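Local coordinates for protein paenibacillus xanthan lyase (Paenibacillus, PDB 6F2P) that cleaves the terminal mannosyl-glucuronosyl linkage of xanthan side chains by beta-elimination, as a lyase of polysaccharide lyase family 8, at residues A[202-207]-A[211-216]. Sequence-based numbering, arbitrary orientation.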
ATOM      1  N   LEU A 202       6.752 -20.147   3.781  1.00 17.78           N
ATOM      2  CA  LEU A 202       5.292 -20.105   3.762  1.00 15.41           C
ATOM      3  C   LEU A 202       4.575 -18.911   4.437  1.00 14.60           C
ATOM      4  O   LEU A 202       3.564 -18.450   3.919  1.00 18.63           O
ATOM      5  CB  LEU A 202       4.724 -21.426   4.293  1.00 16.59           C
ATOM      6  CG  LEU A 202       5.131 -22.702   3.544  1.00 19.64           C
ATOM      7  CD1 LEU A 202       4.475 -23.912   4.175  1.00 17.57           C
ATOM      8  CD2 LEU A 202       4.780 -22.624   2.068  1.00 14.47           C
ATOM      9  N   PRO A 203       5.068 -18.419   5.592  1.00 14.23           N
ATOM     10  CA  PRO A 203       4.282 -17.387   6.282  1.00 17.20           C
ATOM     11  C   PRO A 203       4.154 -16.091   5.497  1.00 22.31           C
ATOM     12  O   PRO A 203       4.979 -15.817   4.626  1.00 19.85           O
ATOM     13  CB  PRO A 203       5.099 -17.119   7.545  1.00 16.18           C
ATOM     14  CG  PRO A 203       5.892 -18.355   7.758  1.00 14.36           C
ATOM     15  CD  PRO A 203       6.246 -18.812   6.387  1.00 19.40           C
ATOM     16  N   TYR A 204       3.114 -15.313   5.796  1.00 20.76           N
ATOM     17  CA  TYR A 204       2.977 -13.973   5.239  1.00 14.84           C
ATOM     18  C   TYR A 204       3.973 -13.035   5.915  1.00 21.14           C
ATOM     19  O   TYR A 204       4.497 -13.344   6.987  1.00 24.15           O
ATOM     20  CB  TYR A 204       1.556 -13.452   5.421  1.00 14.25           C
ATOM     21  CG  TYR A 204       0.532 -14.144   4.546  1.00 15.63           C
ATOM     22  CD1 TYR A 204       0.507 -13.920   3.176  1.00 19.09           C
ATOM     23  CD2 TYR A 204      -0.401 -15.020   5.084  1.00 13.35           C
ATOM     24  CE1 TYR A 204      -0.411 -14.543   2.365  1.00 13.09           C
ATOM     25  CE2 TYR A 204      -1.328 -15.646   4.280  1.00 15.83           C
ATOM     26  CZ  TYR A 204      -1.324 -15.401   2.916  1.00 12.54           C
ATOM     27  OH  TYR A 204      -2.238 -16.009   2.086  1.00 11.97           O
ATOM     28  N   VAL A 205       4.250 -11.906   5.271  1.00 18.34           N
ATOM     29  CA  VAL A 205       5.107 -10.884   5.854  1.00 19.21           C
ATOM     30  C   VAL A 205       4.440  -9.515   5.771  1.00 18.79           C
ATOM     31  O   VAL A 205       3.491  -9.329   5.008  1.00 21.57           O
ATOM     32  CB  VAL A 205       6.474 -10.820   5.156  1.00 18.40           C
ATOM     33  CG1 VAL A 205       7.195 -12.134   5.314  1.00 12.79           C
ATOM     34  CG2 VAL A 205       6.311 -10.462   3.687  1.00 17.07           C
ATOM     35  N   ALA A 206       4.938  -8.553   6.543  1.00 18.04           N
ATOM     36  CA  ALA A 206       4.366  -7.210   6.539  1.00 19.27           C
ATOM     37  C   ALA A 206       5.399  -6.185   6.086  1.00 23.89           C
ATOM     38  O   ALA A 206       5.094  -5.002   5.908  1.00 27.16           O
ATOM     39  CB  ALA A 206       3.829  -6.862   7.910  1.00 20.05           C
ATOM     40  N   LYS A 207       6.624  -6.662   5.906  1.00 23.89           N
ATOM     41  CA  LYS A 207       7.707  -5.858   5.363  1.00 28.30           C
ATOM     42  C   LYS A 207       8.772  -6.796   4.789  1.00 21.34           C
ATOM     43  O   LYS A 207       8.792  -7.983   5.109  1.00 23.05           O
ATOM     44  CB  LYS A 207       8.295  -4.954   6.445  1.00 27.89           C
ATOM     45  CG  LYS A 207       8.819  -5.710   7.654  1.00 29.40           C
ATOM     46  CD  LYS A 207       9.444  -4.767   8.676  1.00 35.06           C
ATOM     47  CE  LYS A 207      10.154  -5.543   9.781  1.00 35.26           C
ATOM     48  NZ  LYS A 207       9.235  -6.507  10.458  1.00 47.44           N
ATOM     49  N   PHE A 211       5.451 -12.949   0.562  1.00 18.10           N
ATOM     50  CA  PHE A 211       4.061 -12.682   0.226  1.00 16.52           C
ATOM     51  C   PHE A 211       3.362 -11.892   1.334  1.00 17.32           C
ATOM     52  O   PHE A 211       3.548 -12.171   2.519  1.00 16.38           O
ATOM     53  CB  PHE A 211       3.318 -13.994  -0.008  1.00 15.03           C
ATOM     54  CG  PHE A 211       3.690 -14.675  -1.277  1.00 17.21           C
ATOM     55  CD1 PHE A 211       4.713 -15.603  -1.301  1.00 16.85           C
ATOM     56  CD2 PHE A 211       3.017 -14.390  -2.453  1.00 13.81           C
ATOM     57  CE1 PHE A 211       5.060 -16.234  -2.467  1.00 12.55           C
ATOM     58  CE2 PHE A 211       3.358 -15.017  -3.623  1.00 16.97           C
ATOM     59  CZ  PHE A 211       4.382 -15.944  -3.633  1.00 18.70           C
ATOM     60  N   TYR A 212       2.549 -10.918   0.936  1.00 13.75           N
ATOM     61  CA  TYR A 212       1.801 -10.089   1.875  1.00 14.59           C
ATOM     62  C   TYR A 212       0.323 -10.487   1.838  1.00 18.18           C
ATOM     63  O   TYR A 212      -0.171 -10.965   0.813  1.00 16.64           O
ATOM     64  CB  TYR A 212       1.938  -8.607   1.500  1.00 18.43           C
ATOM     65  CG  TYR A 212       3.308  -7.996   1.737  1.00 17.79           C
ATOM     66  CD1 TYR A 212       4.436  -8.500   1.104  1.00 15.88           C
ATOM     67  CD2 TYR A 212       3.467  -6.894   2.574  1.00 18.74           C
ATOM     68  CE1 TYR A 212       5.685  -7.943   1.309  1.00 14.57           C
ATOM     69  CE2 TYR A 212       4.718  -6.327   2.784  1.00 19.60           C
ATOM     70  CZ  TYR A 212       5.821  -6.864   2.145  1.00 20.06           C
ATOM     71  OH  TYR A 212       7.072  -6.328   2.338  1.00 23.23           O
ATOM     72  N   ASN A 213      -0.384 -10.294   2.950  1.00 13.10           N
ATOM     73  CA  ASN A 213      -1.817 -10.583   2.991  1.00 17.03           C
ATOM     74  C   ASN A 213      -2.634  -9.821   1.942  1.00 21.12           C
ATOM     75  O   ASN A 213      -3.689 -10.296   1.514  1.00 20.11           O
ATOM     76  CB  ASN A 213      -2.396 -10.322   4.388  1.00 17.04           C
ATOM     77  CG  ASN A 213      -2.117 -11.456   5.351  1.00 14.86           C
ATOM     78  OD1 ASN A 213      -1.185 -11.388   6.159  1.00 16.54           O
ATOM     79  ND2 ASN A 213      -2.913 -12.520   5.259  1.00 11.19           N
ATOM     80  N   ASP A 214      -2.151  -8.648   1.532  1.00 17.57           N
ATOM     81  CA  ASP A 214      -2.871  -7.842   0.544  1.00 20.48           C
ATOM     82  C   ASP A 214      -2.642  -8.342  -0.882  1.00 16.97           C
ATOM     83  O   ASP A 214      -3.206  -7.812  -1.830  1.00 18.62           O
ATOM     84  CB  ASP A 214      -2.565  -6.329   0.679  1.00 19.82           C
ATOM     85  CG  ASP A 214      -1.114  -5.962   0.323  1.00 20.99           C
ATOM     86  OD1 ASP A 214      -0.414  -6.770  -0.330  1.00 18.83           O
ATOM     87  OD2 ASP A 214      -0.676  -4.845   0.692  1.00 18.27           O
ATOM     88  N   GLY A 215      -1.800  -9.360  -1.024  1.00 16.35           N
ATOM     89  CA  GLY A 215      -1.548  -9.954  -2.324  1.00 14.80           C
ATOM     90  C   GLY A 215      -0.195  -9.596  -2.906  1.00 14.66           C
ATOM     91  O   GLY A 215       0.213 -10.181  -3.903  1.00 14.38           O
ATOM     92  N   SER A 216       0.488  -8.632  -2.290  1.00 13.14           N
ATOM     93  CA  SER A 216       1.805  -8.205  -2.748  1.00 14.14           C
ATOM     94  C   SER A 216       2.834  -9.313  -2.583  1.00 17.06           C
ATOM     95  O   SER A 216       2.740 -10.127  -1.660  1.00 14.65           O
ATOM     96  CB  SER A 216       2.292  -7.000  -1.939  1.00 13.41           C
ATOM     97  OG  SER A 216       1.439  -5.883  -2.086  1.00 15.45           O
TER
HETATM   98  O   HOH W   1       6.237 -15.266   2.189  1.00 17.45           O
HETATM   99  O   HOH W   2       0.678  -9.033   5.176  1.00 20.51           O
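Val205 and Phe211 are joined by the one direct hydrogen bond between two segments only three residues apart. Val205 N donates to Phe211 O at 2.9 Å. A water on each flank extends the pairing. One accepts from Phe211 N and donates to Pro203 O. The other accepts from Asn213 N and donates to Val205 O and, at a longer 3.2 Å, to Asn213 OD1. The order of partners resembles a parallel pair, but the backbones diverge and two of the links pass through water. The Tyr212 ring packs against Val205. Methyl CG2 of Val205 sits over a ring face of Tyr212, 3.9 Å from the centroid, in a CH-pi contact. Val205 O also lies over a face, offset toward the rim. Tyr212 OH hydrogen-bonds to Gly208 O, in the short link. Replacing Tyr212 by alanine is likely to cost Gly208 O its phenol partner and leave a gap beside the Val205 methyl. Both segments belong to the family's N-terminal alpha-helical domain, between helix 188-197 and strand 217-219, a span that includes the short strand 210-211. On helix 256-267, Tyr204 touches Asn258 and Arg261, and Phe211 stacks on Trp262. The amide of Asn213 crosses the Tyr204 side chain at about a right angle. Its ND2 stands 3.5 Å above the plane of the Tyr204 ring, near the rim, and the ring and amide planes are 37° apart. Tyr204 has CG anti to its own carbonyl carbon (chi1 -71°), which turns a ring face to the Asn213 amide. Asn213 is part of a type I turn from Tyr212 to Gly215. Asp214 OD1 accepts from both Ser216 N, making an Asx turn, and Ser216 OG, while Asp214 OD2 accepts from Gly369 N.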